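Long-range contacts in putative adenosine kinase (Schistosoma mansoni, PDB 3VAS), which probably phosphorylates adenosine to AMP as a ribokinase-family kinase, and binds adenosine in its pocket: residues 89-94 / 325-330; 236-241 / 279-284; 316-321 / 349-354; 320-325 / 338-343. All coordinates share one frame; numbering follows the deposited sequence.

Contact 1. Residues 89-94 / 325-330; sequences KMIQWI and GFIADY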
# COMPACT_ATOMS: atom_id res chain seq x y z
N LYS A 89 9.59 -1.20 2.03
CA LYS A 89 10.82 -1.94 1.80
C LYS A 89 11.40 -1.65 0.42
O LYS A 89 12.61 -1.73 0.22
CB LYS A 89 10.63 -3.44 2.05
CG LYS A 89 9.83 -4.20 1.00
CD LYS A 89 9.61 -5.64 1.47
CE LYS A 89 9.08 -6.52 0.35
NZ LYS A 89 8.88 -7.93 0.79
N MET A 90 10.55 -1.30 -0.54
CA MET A 90 11.08 -0.91 -1.85
C MET A 90 11.69 0.49 -1.81
O MET A 90 12.68 0.75 -2.49
CB MET A 90 10.03 -1.02 -2.96
CG MET A 90 10.62 -0.77 -4.35
SD MET A 90 9.47 -1.12 -5.70
CE MET A 90 10.55 -1.01 -7.13
N ILE A 91 11.10 1.39 -1.02
CA ILE A 91 11.72 2.70 -0.80
C ILE A 91 13.14 2.48 -0.26
O ILE A 91 14.09 3.11 -0.71
CB ILE A 91 10.94 3.55 0.22
CG1 ILE A 91 9.56 3.92 -0.33
CG2 ILE A 91 11.72 4.81 0.58
CD1 ILE A 91 8.72 4.72 0.64
N GLN A 92 13.25 1.56 0.69
CA GLN A 92 14.54 1.19 1.28
C GLN A 92 15.49 0.60 0.24
O GLN A 92 16.67 0.94 0.20
CB GLN A 92 14.31 0.21 2.43
CG GLN A 92 15.59 -0.38 3.02
CD GLN A 92 16.44 0.65 3.74
OE1 GLN A 92 15.96 1.36 4.62
NE2 GLN A 92 17.71 0.74 3.35
N TRP A 93 14.96 -0.28 -0.61
CA TRP A 93 15.74 -0.93 -1.66
C TRP A 93 16.23 0.08 -2.70
O TRP A 93 17.39 0.05 -3.12
CB TRP A 93 14.85 -2.00 -2.30
CG TRP A 93 15.47 -2.85 -3.37
CD1 TRP A 93 16.27 -3.95 -3.20
CD2 TRP A 93 15.27 -2.72 -4.79
NE1 TRP A 93 16.60 -4.49 -4.42
CE2 TRP A 93 15.99 -3.76 -5.41
CE3 TRP A 93 14.56 -1.82 -5.59
CZ2 TRP A 93 16.02 -3.91 -6.79
CZ3 TRP A 93 14.59 -1.98 -6.96
CH2 TRP A 93 15.32 -3.02 -7.55
N ILE A 94 15.34 0.98 -3.11
CA ILE A 94 15.70 2.02 -4.06
C ILE A 94 16.80 2.93 -3.52
O ILE A 94 17.82 3.13 -4.18
CB ILE A 94 14.47 2.87 -4.45
CG1 ILE A 94 13.49 2.03 -5.27
CG2 ILE A 94 14.90 4.12 -5.22
CD1 ILE A 94 12.20 2.73 -5.60
N GLY A 325 8.38 4.19 -5.68
CA GLY A 325 9.17 4.87 -6.68
C GLY A 325 8.98 6.37 -6.62
O GLY A 325 9.95 7.13 -6.73
N PHE A 326 7.74 6.81 -6.44
CA PHE A 326 7.47 8.24 -6.34
C PHE A 326 8.11 8.85 -5.10
O PHE A 326 8.84 9.84 -5.20
CB PHE A 326 5.96 8.55 -6.32
CG PHE A 326 5.66 10.03 -6.28
CD1 PHE A 326 5.57 10.76 -7.46
CD2 PHE A 326 5.51 10.70 -5.08
CE1 PHE A 326 5.32 12.13 -7.44
CE2 PHE A 326 5.26 12.06 -5.04
CZ PHE A 326 5.16 12.78 -6.23
N ILE A 327 7.82 8.28 -3.94
CA ILE A 327 8.26 8.83 -2.67
C ILE A 327 9.78 8.88 -2.53
O ILE A 327 10.33 9.89 -2.11
CB ILE A 327 7.64 8.07 -1.49
CG1 ILE A 327 6.11 8.26 -1.49
CG2 ILE A 327 8.24 8.53 -0.16
CD1 ILE A 327 5.39 7.33 -0.55
N ALA A 328 10.44 7.78 -2.91
CA ALA A 328 11.90 7.68 -2.80
C ALA A 328 12.59 8.83 -3.52
O ALA A 328 13.61 9.34 -3.04
CB ALA A 328 12.39 6.34 -3.35
N ASP A 329 12.04 9.23 -4.66
CA ASP A 329 12.62 10.33 -5.44
C ASP A 329 12.16 11.68 -4.91
O ASP A 329 12.96 12.60 -4.77
CB ASP A 329 12.28 10.18 -6.92
CG ASP A 329 13.42 9.55 -7.72
OD1 ASP A 329 14.13 8.69 -7.16
OD2 ASP A 329 13.60 9.91 -8.90
N TYR A 330 10.87 11.78 -4.60
CA TYR A 330 10.27 13.04 -4.17
C TYR A 330 10.88 13.56 -2.86
O TYR A 330 11.07 14.77 -2.70
CB TYR A 330 8.75 12.90 -4.04
CG TYR A 330 8.02 14.21 -3.90
CD1 TYR A 330 7.79 15.02 -5.00
CD2 TYR A 330 7.55 14.64 -2.66
CE1 TYR A 330 7.12 16.22 -4.88
CE2 TYR A 330 6.88 15.84 -2.53
CZ TYR A 330 6.67 16.63 -3.65
OH TYR A 330 6.01 17.84 -3.53

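Contact 2. Residues 236-241 / 279-284; sequences IVFGNE and LVIITR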
# COMPACT_ATOMS: atom_id res chain seq x y z
N ILE A 236 0.08 13.78 0.87
CA ILE A 236 0.03 13.13 -0.43
C ILE A 236 -0.94 11.95 -0.39
O ILE A 236 -0.88 11.13 0.53
CB ILE A 236 1.43 12.62 -0.87
CG1 ILE A 236 2.46 13.75 -0.84
CG2 ILE A 236 1.37 11.98 -2.25
CD1 ILE A 236 3.84 13.33 -1.30
N VAL A 237 -1.83 11.87 -1.38
CA VAL A 237 -2.78 10.77 -1.46
C VAL A 237 -2.64 10.03 -2.79
O VAL A 237 -2.67 10.64 -3.86
CB VAL A 237 -4.24 11.25 -1.31
CG1 VAL A 237 -5.21 10.08 -1.41
CG2 VAL A 237 -4.43 11.99 0.01
N PHE A 238 -2.46 8.71 -2.71
CA PHE A 238 -2.38 7.86 -3.88
C PHE A 238 -3.68 7.09 -4.05
O PHE A 238 -4.30 6.67 -3.07
CB PHE A 238 -1.25 6.83 -3.73
CG PHE A 238 0.13 7.43 -3.67
CD1 PHE A 238 0.88 7.61 -4.83
CD2 PHE A 238 0.70 7.80 -2.46
CE1 PHE A 238 2.15 8.14 -4.78
CE2 PHE A 238 1.98 8.33 -2.40
CZ PHE A 238 2.71 8.50 -3.56
N GLY A 239 -4.08 6.87 -5.30
CA GLY A 239 -5.26 6.07 -5.59
C GLY A 239 -5.19 5.51 -6.99
O GLY A 239 -4.35 5.92 -7.78
N ASN A 240 -6.06 4.55 -7.29
CA ASN A 240 -6.23 4.11 -8.68
C ASN A 240 -7.65 4.43 -9.17
O ASN A 240 -8.46 4.97 -8.42
CB ASN A 240 -5.86 2.63 -8.86
CG ASN A 240 -6.80 1.68 -8.12
OD1 ASN A 240 -7.93 2.02 -7.79
ND2 ASN A 240 -6.32 0.47 -7.86
N GLU A 241 -7.94 4.08 -10.42
CA GLU A 241 -9.22 4.43 -11.03
C GLU A 241 -10.44 3.85 -10.30
O GLU A 241 -11.41 4.56 -10.06
CB GLU A 241 -9.23 4.04 -12.51
CG GLU A 241 -10.43 4.60 -13.28
CD GLU A 241 -10.12 4.83 -14.75
OE1 GLU A 241 -10.55 5.87 -15.29
OE2 GLU A 241 -9.45 3.97 -15.35
N LEU A 279 -1.09 16.90 -2.29
CA LEU A 279 -0.90 16.35 -3.63
C LEU A 279 -1.72 15.07 -3.80
O LEU A 279 -1.69 14.19 -2.93
CB LEU A 279 0.58 16.07 -3.87
CG LEU A 279 0.96 15.49 -5.23
CD1 LEU A 279 0.61 16.48 -6.33
CD2 LEU A 279 2.44 15.13 -5.27
N VAL A 280 -2.44 14.96 -4.91
CA VAL A 280 -3.24 13.77 -5.18
C VAL A 280 -2.81 13.15 -6.51
O VAL A 280 -2.69 13.84 -7.52
CB VAL A 280 -4.75 14.10 -5.20
CG1 VAL A 280 -5.57 12.84 -5.43
CG2 VAL A 280 -5.16 14.78 -3.90
N ILE A 281 -2.58 11.84 -6.50
CA ILE A 281 -2.13 11.13 -7.69
C ILE A 281 -3.02 9.91 -7.92
O ILE A 281 -3.08 9.02 -7.08
CB ILE A 281 -0.67 10.66 -7.56
CG1 ILE A 281 0.25 11.85 -7.26
CG2 ILE A 281 -0.22 9.90 -8.81
CD1 ILE A 281 1.70 11.47 -7.02
N ILE A 282 -3.70 9.88 -9.05
CA ILE A 282 -4.59 8.78 -9.37
C ILE A 282 -4.08 8.02 -10.59
O ILE A 282 -4.09 8.56 -11.70
CB ILE A 282 -6.03 9.28 -9.65
CG1 ILE A 282 -6.56 10.10 -8.47
CG2 ILE A 282 -6.96 8.11 -9.97
CD1 ILE A 282 -6.57 9.34 -7.16
N THR A 283 -3.64 6.79 -10.38
CA THR A 283 -3.17 5.98 -11.50
C THR A 283 -4.35 5.35 -12.25
O THR A 283 -5.42 5.16 -11.69
CB THR A 283 -2.17 4.90 -11.04
OG1 THR A 283 -2.77 4.06 -10.05
CG2 THR A 283 -0.91 5.55 -10.46
N ARG A 284 -4.15 5.05 -13.53
CA ARG A 284 -5.23 4.57 -14.39
C ARG A 284 -4.78 3.45 -15.33
O ARG A 284 -5.14 3.42 -16.51
CB ARG A 284 -5.82 5.73 -15.21
CG ARG A 284 -6.52 6.81 -14.38
CD ARG A 284 -7.08 7.94 -15.23
NE ARG A 284 -7.97 7.47 -16.29
CZ ARG A 284 -7.74 7.64 -17.60
NH1 ARG A 284 -6.65 8.27 -18.02
NH2 ARG A 284 -8.62 7.17 -18.48
O HOH W 1 -7.91 3.16 -17.42

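Contact 3. Residues 316-321 / 349-354; sequences NGAGDA and YIICRS. With ADN (adenosine), chain C.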
# COMPACT_ATOMS: atom_id res chain seq x y z
N ASN A 316 0.29 -7.52 -9.97
CA ASN A 316 0.02 -7.48 -8.54
C ASN A 316 1.13 -6.75 -7.79
O ASN A 316 2.30 -7.13 -7.86
CB ASN A 316 -0.16 -8.90 -7.99
CG ASN A 316 -0.53 -8.92 -6.51
OD1 ASN A 316 -1.64 -8.52 -6.13
ND2 ASN A 316 0.38 -9.41 -5.68
N GLY A 317 0.76 -5.68 -7.09
CA GLY A 317 1.72 -4.91 -6.32
C GLY A 317 2.27 -3.68 -7.03
O GLY A 317 3.02 -2.90 -6.43
N ALA A 318 1.89 -3.50 -8.29
CA ALA A 318 2.35 -2.37 -9.10
C ALA A 318 2.06 -1.02 -8.46
O ALA A 318 2.89 -0.11 -8.50
CB ALA A 318 1.75 -2.44 -10.50
N GLY A 319 0.87 -0.89 -7.87
CA GLY A 319 0.49 0.31 -7.16
C GLY A 319 1.38 0.58 -5.95
O GLY A 319 1.72 1.73 -5.67
N ASP A 320 1.75 -0.48 -5.24
CA ASP A 320 2.63 -0.36 -4.08
C ASP A 320 4.01 0.11 -4.53
O ASP A 320 4.63 0.95 -3.87
CB ASP A 320 2.78 -1.70 -3.36
CG ASP A 320 1.45 -2.27 -2.89
OD1 ASP A 320 0.50 -1.49 -2.64
OD2 ASP A 320 1.36 -3.52 -2.77
N ALA A 321 4.48 -0.43 -5.65
CA ALA A 321 5.77 -0.06 -6.22
C ALA A 321 5.73 1.38 -6.70
O ALA A 321 6.67 2.14 -6.49
CB ALA A 321 6.12 -0.98 -7.37
N TYR A 349 9.11 -2.31 -13.11
CA TYR A 349 10.01 -3.34 -12.61
C TYR A 349 9.23 -4.48 -11.95
O TYR A 349 9.49 -5.65 -12.20
CB TYR A 349 11.00 -2.73 -11.61
CG TYR A 349 11.91 -3.73 -10.93
CD1 TYR A 349 13.08 -4.18 -11.55
CD2 TYR A 349 11.61 -4.21 -9.66
CE1 TYR A 349 13.92 -5.09 -10.92
CE2 TYR A 349 12.45 -5.12 -9.02
CZ TYR A 349 13.60 -5.56 -9.66
OH TYR A 349 14.42 -6.46 -9.02
N ILE A 350 8.25 -4.11 -11.13
CA ILE A 350 7.41 -5.09 -10.44
C ILE A 350 6.48 -5.86 -11.40
O ILE A 350 6.30 -7.07 -11.25
CB ILE A 350 6.62 -4.42 -9.30
CG1 ILE A 350 7.55 -4.12 -8.13
CG2 ILE A 350 5.46 -5.29 -8.85
CD1 ILE A 350 8.40 -5.31 -7.67
N ILE A 351 5.92 -5.15 -12.38
CA ILE A 351 5.03 -5.75 -13.37
C ILE A 351 5.72 -6.89 -14.13
O ILE A 351 5.09 -7.88 -14.50
CB ILE A 351 4.51 -4.67 -14.36
CG1 ILE A 351 3.43 -3.82 -13.68
CG2 ILE A 351 3.96 -5.29 -15.64
CD1 ILE A 351 2.95 -2.65 -14.52
N CYS A 352 7.02 -6.75 -14.35
CA CYS A 352 7.78 -7.76 -15.08
C CYS A 352 8.32 -8.86 -14.17
O CYS A 352 9.15 -9.67 -14.59
CB CYS A 352 8.90 -7.10 -15.88
SG CYS A 352 8.31 -6.08 -17.26
N ARG A 353 7.85 -8.90 -12.93
CA ARG A 353 8.28 -9.91 -11.96
C ARG A 353 7.09 -10.54 -11.22
O ARG A 353 6.04 -9.92 -11.06
CB ARG A 353 9.28 -9.30 -10.97
CG ARG A 353 10.53 -8.74 -11.62
CD ARG A 353 11.42 -8.03 -10.62
NE ARG A 353 11.96 -8.92 -9.60
CZ ARG A 353 13.10 -9.60 -9.72
NH1 ARG A 353 13.82 -9.49 -10.82
NH2 ARG A 353 13.51 -10.39 -8.73
N SER A 354 7.28 -11.78 -10.75
CA SER A 354 6.21 -12.52 -10.09
C SER A 354 6.09 -12.16 -8.61
O SER A 354 7.03 -12.35 -7.83
CB SER A 354 6.45 -14.03 -10.24
OG SER A 354 6.67 -14.39 -11.60
O5' ADN C . -1.00 -4.53 -3.69
C5' ADN C . -0.87 -5.95 -3.62
C4' ADN C . -0.57 -6.41 -2.22
O4' ADN C . -1.67 -6.08 -1.35
C3' ADN C . -0.33 -7.91 -2.03
O3' ADN C . 1.06 -8.15 -1.79
C2' ADN C . -1.14 -8.26 -0.76
O2' ADN C . -0.41 -8.98 0.22
C1' ADN C . -1.57 -6.90 -0.23
N9 ADN C . -2.85 -6.90 0.48
C8 ADN C . -3.97 -7.50 0.11
N7 ADN C . -4.97 -7.25 1.16
C5 ADN C . -4.36 -6.47 2.18
C6 ADN C . -4.85 -5.96 3.38
N6 ADN C . -6.21 -6.21 3.77
N1 ADN C . -4.01 -5.21 4.20
C2 ADN C . -2.71 -4.97 3.83
N3 ADN C . -2.24 -5.47 2.65
C4 ADN C . -3.09 -6.23 1.82

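Contact 4. Residues 320-325 / 338-343; sequences DAFAAG and TSLHAA. With ADN (adenosine), chain C.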
# COMPACT_ATOMS: atom_id res chain seq x y z
N ASP A 320 1.75 -0.48 -5.24
CA ASP A 320 2.63 -0.36 -4.08
C ASP A 320 4.01 0.11 -4.53
O ASP A 320 4.63 0.95 -3.87
CB ASP A 320 2.78 -1.70 -3.36
CG ASP A 320 1.45 -2.27 -2.89
OD1 ASP A 320 0.50 -1.49 -2.64
OD2 ASP A 320 1.36 -3.52 -2.77
N ALA A 321 4.48 -0.43 -5.65
CA ALA A 321 5.77 -0.06 -6.22
C ALA A 321 5.73 1.38 -6.70
O ALA A 321 6.67 2.14 -6.49
CB ALA A 321 6.12 -0.98 -7.37
N PHE A 322 4.63 1.74 -7.36
CA PHE A 322 4.44 3.09 -7.86
C PHE A 322 4.65 4.10 -6.74
O PHE A 322 5.38 5.07 -6.90
CB PHE A 322 3.05 3.26 -8.48
CG PHE A 322 2.82 4.63 -9.06
CD1 PHE A 322 3.08 4.88 -10.40
CD2 PHE A 322 2.33 5.66 -8.27
CE1 PHE A 322 2.87 6.15 -10.94
CE2 PHE A 322 2.12 6.93 -8.80
CZ PHE A 322 2.39 7.17 -10.14
N ALA A 323 4.00 3.86 -5.61
CA ALA A 323 4.12 4.74 -4.45
C ALA A 323 5.57 4.82 -3.96
O ALA A 323 6.07 5.91 -3.69
CB ALA A 323 3.18 4.29 -3.32
N ALA A 324 6.22 3.67 -3.85
CA ALA A 324 7.63 3.61 -3.44
C ALA A 324 8.52 4.43 -4.38
O ALA A 324 9.32 5.26 -3.93
CB ALA A 324 8.12 2.17 -3.39
N GLY A 325 8.38 4.19 -5.68
CA GLY A 325 9.17 4.87 -6.68
C GLY A 325 8.98 6.37 -6.62
O GLY A 325 9.95 7.13 -6.73
N THR A 338 9.90 14.27 -12.70
CA THR A 338 10.98 13.31 -12.51
C THR A 338 10.53 12.19 -11.57
O THR A 338 10.79 11.02 -11.82
CB THR A 338 12.23 14.01 -11.94
OG1 THR A 338 12.71 14.98 -12.88
CG2 THR A 338 13.34 13.00 -11.65
N SER A 339 9.83 12.57 -10.50
CA SER A 339 9.35 11.60 -9.52
C SER A 339 8.29 10.66 -10.10
O SER A 339 8.27 9.47 -9.79
CB SER A 339 8.80 12.31 -8.28
OG SER A 339 9.82 13.02 -7.60
N LEU A 340 7.42 11.20 -10.96
CA LEU A 340 6.41 10.39 -11.64
C LEU A 340 7.06 9.33 -12.54
O LEU A 340 6.61 8.19 -12.57
CB LEU A 340 5.45 11.26 -12.45
CG LEU A 340 4.49 12.14 -11.65
CD1 LEU A 340 3.59 12.94 -12.59
CD2 LEU A 340 3.65 11.29 -10.69
N HIS A 341 8.10 9.72 -13.26
CA HIS A 341 8.87 8.76 -14.06
C HIS A 341 9.52 7.69 -13.19
O HIS A 341 9.59 6.52 -13.57
CB HIS A 341 9.93 9.46 -14.90
CG HIS A 341 9.40 10.03 -16.18
ND1 HIS A 341 9.22 11.38 -16.39
CD2 HIS A 341 8.98 9.42 -17.32
CE1 HIS A 341 8.74 11.58 -17.60
NE2 HIS A 341 8.58 10.41 -18.18
N ALA A 342 9.99 8.09 -12.01
CA ALA A 342 10.60 7.15 -11.08
C ALA A 342 9.54 6.19 -10.55
O ALA A 342 9.82 5.02 -10.28
CB ALA A 342 11.27 7.88 -9.94
N ALA A 343 8.31 6.68 -10.41
CA ALA A 343 7.21 5.87 -9.91
C ALA A 343 6.80 4.83 -10.95
O ALA A 343 6.59 3.66 -10.61
CB ALA A 343 6.02 6.75 -9.54
O5' ADN C . -1.00 -4.53 -3.69
C5' ADN C . -0.87 -5.95 -3.62
C4' ADN C . -0.57 -6.41 -2.22
O4' ADN C . -1.67 -6.08 -1.35
C3' ADN C . -0.33 -7.91 -2.03
O3' ADN C . 1.06 -8.15 -1.79
C2' ADN C . -1.14 -8.26 -0.76
O2' ADN C . -0.41 -8.98 0.22
C1' ADN C . -1.57 -6.90 -0.23
N9 ADN C . -2.85 -6.90 0.48
C8 ADN C . -3.97 -7.50 0.11
N7 ADN C . -4.97 -7.25 1.16
C5 ADN C . -4.36 -6.47 2.18
C6 ADN C . -4.85 -5.96 3.38
N6 ADN C . -6.21 -6.21 3.77
N1 ADN C . -4.01 -5.21 4.20
C2 ADN C . -2.71 -4.97 3.83
N3 ADN C . -2.24 -5.47 2.65
C4 ADN C . -3.09 -6.23 1.82

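Contact 1. Residues 89-94 / 325-330
I94 and I91 on helix 83-95 pack against G325, A328 and I327 on helix 318-330, a helix-helix contact inside the α/β fold of the pfkB (ribokinase) family. The axes of the two short segments approach to 9.0 Å and cross at -48°, with I91 and A328 nearest each other along the backbones. The tight part lies around I94. Its CG2 meets A328 CB at 3.8 Å, methyl against methyl, while CD1 reaches along helix 318-330 to G325. Both branches serve the contact because CG1 stands opposite the carbonyl carbon and the chain then runs on extended (chi1 -68°, chi2 175°), which carries CD1 over a backbone that has no side chain at that position. I91, one turn earlier, meets A328 less closely: its CG2 is 4.3 Å from A328 CB, so A328 CB touches both isoleucines. No hydrogen bond joins the segments. At its margins the contact loosens. On partly exposed D329, OD1 stays 5.0 Å from I94 CG2, and the carboxylate turns to a salt bridge with R332. On the far flank of segment 89-94, Q92 bonds to the backbone of K97 and C101, and the W93 indole donates to the carbonyl of G359 and meets R361 in a cation-pi contact. The polar groups are thus dealt with away from the apolar seam. Where I91 and I327 meet, at the other end from I94 and G325, the I91 CD1 methyl lies 3.9 Å from I327 CG2.

Contact 2. Residues 236-241 / 279-284
F238 and I281 lie side by side and point the same way, ring atom F238 CE1 4.0 Å from I281 CD1, which meets the ring obliquely. On the same face I236 CG1 lies 4.3 Å from L279 CB, and helix 318-330 covers this face through F322 and F326. V237 and V280 point to the other face, where helix 257-267 packs. There G239 lacks a side chain, and I282 lies over its backbone: a folded second torsion (chi2 -58°) lays I282 CD1 3.9 Å from G239 CA. Beneath these side chains run two neighbouring parallel strands of the ribokinase-fold sheet, bonded in register from I236/L279 to G239/I282. V237 N donates to L279 O at 2.8 Å, I281 N to V237 O, G239 N to I281 O, and finally T283 N to G239 O, the last at 2.8 Å. At the C-terminal end the pairing gives way to polar chemistry. N240 occupies the N-cap of helix 241-250, its OD1 also meeting the hydroxyl of S242. Just beyond, E241 and R284 form a salt bridge with a 3.2 Å bond from R284 NE to E241 OE1, almost straight at 176°. The carboxylate and guanidinium stand nearly perpendicular, 89° apart: the oxygen lies in the guanidinium plane but is approached from above the carboxylate plane. One water bonds to E241 OE2 at 2.7 Å and to R284 O at 2.9 Å, while R284 NH1 bonds to the carbonyl of P288. Both carboxylate oxygens of E241 are engaged, which probably limits its rotation and is consistent with an ionised carboxylate.

Contact 3. Residues 316-321 / 349-354
I350 presses a methyl onto bare backbone: its CG2 lies 3.8 Å from the carbonyl oxygen N316 O and 4.0 Å from G317 C, just where the chain turns into helix 318-330. G317 makes that turn with a positive phi of 97°, a left-handed conformation readily adopted by glycine, and it stands at the N-cap of the helix. The other branch of I350 is packed closer still. With CG1 anti to the carbonyl carbon (chi1 -74°), I350 CG1 comes to 3.5 Å from A321 CB. Beside it I351 CG1 touches A318 CB at 3.9 Å. The sequence G317-A318-G319-D320 is the GAGD signature of pfkB kinases, whose helix N terminus in relatives forms an anion hole for the transferred phosphate. I350 and I351, at the end of helix 336-351, back this segment from the side away from adenosine. On the ligand side, the O5' hydroxyl of adenosine donates to D320 OD2 at 2.7 Å. That hydroxyl is the one adenosine kinases phosphorylate. N86 ND2 bonds to the same carboxylate oxygen and also to adenosine, so D320 OD2 takes two hydrogen bonds. N316 lines the pocket too, its OD1 3.7 Å from the ligand's C5', and the CA of G317 lies 3.8 Å from O5'.

Contact 4. Residues 320-325 / 338-343
The F322 ring receives A343 over its face. A343 CB sits 3.5 Å from the ring centroid and only 13° off its normal, a CH-pi contact centred on the ring. The phenylalanine reaches this place because CG stands opposite its own backbone nitrogen (chi1 -178°), which swings the ring beside the carbonyl and along the neighbouring helix. The same methyl is also pressed against backbone: A343 CB is 3.2 Å from F322 O, a close approach, so the methyl nestles in the angle between the ring and the carbonyl of F322. Returning from the partner side, A343 O receives a CA-H contact from F322 CA at 3.5 Å. L340 starts off away from helix 318-330, but with CD1 extended the other methyl, CD2, turns back to 4.3 Å from F322 CZ, where it meets the ring obliquely. One turn along, backbone meets backbone at G325. With no side chain there, its CA comes to 3.9 Å from the CA of A343, and A342 CB rests 3.6 Å from G325 O. Glycine and alanine thus let the axes of the two segments approach to 7.9 Å, running 145° apart as the arms of an α-helical hairpin. No hydrogen bond crosses between them; the fit is steric. F322 also packs on L289 of strand 287-293, and L340 touches Y291 of the same strand, while A321 and A324 lie against M90 of helix 83-95, so the hairpin is held between sheet and helix.

Following the chain, contact 1 opens at helix 83-95 and closes at 325-330, and the loop it closes holds contact 2, which pairs strands 236-240 and 279-284. After contact 2 has closed, contacts 3 and 4 start from the loop into, and first turns of, helix 318-330, sharing D320 and A321, and run to helix 336-351. Each crosses contact 1, with which contact 4 also shares G325. Helix 318-330 therefore takes part in contacts 1, 3 and 4 and, through F322 and F326, packs against the strands of contact 2. Contact 3 meets contact 1 where W93 and Y349 touch. Together they tie the sheet to helices 83-95, 318-330 and 336-351 beside the adenosine pocket.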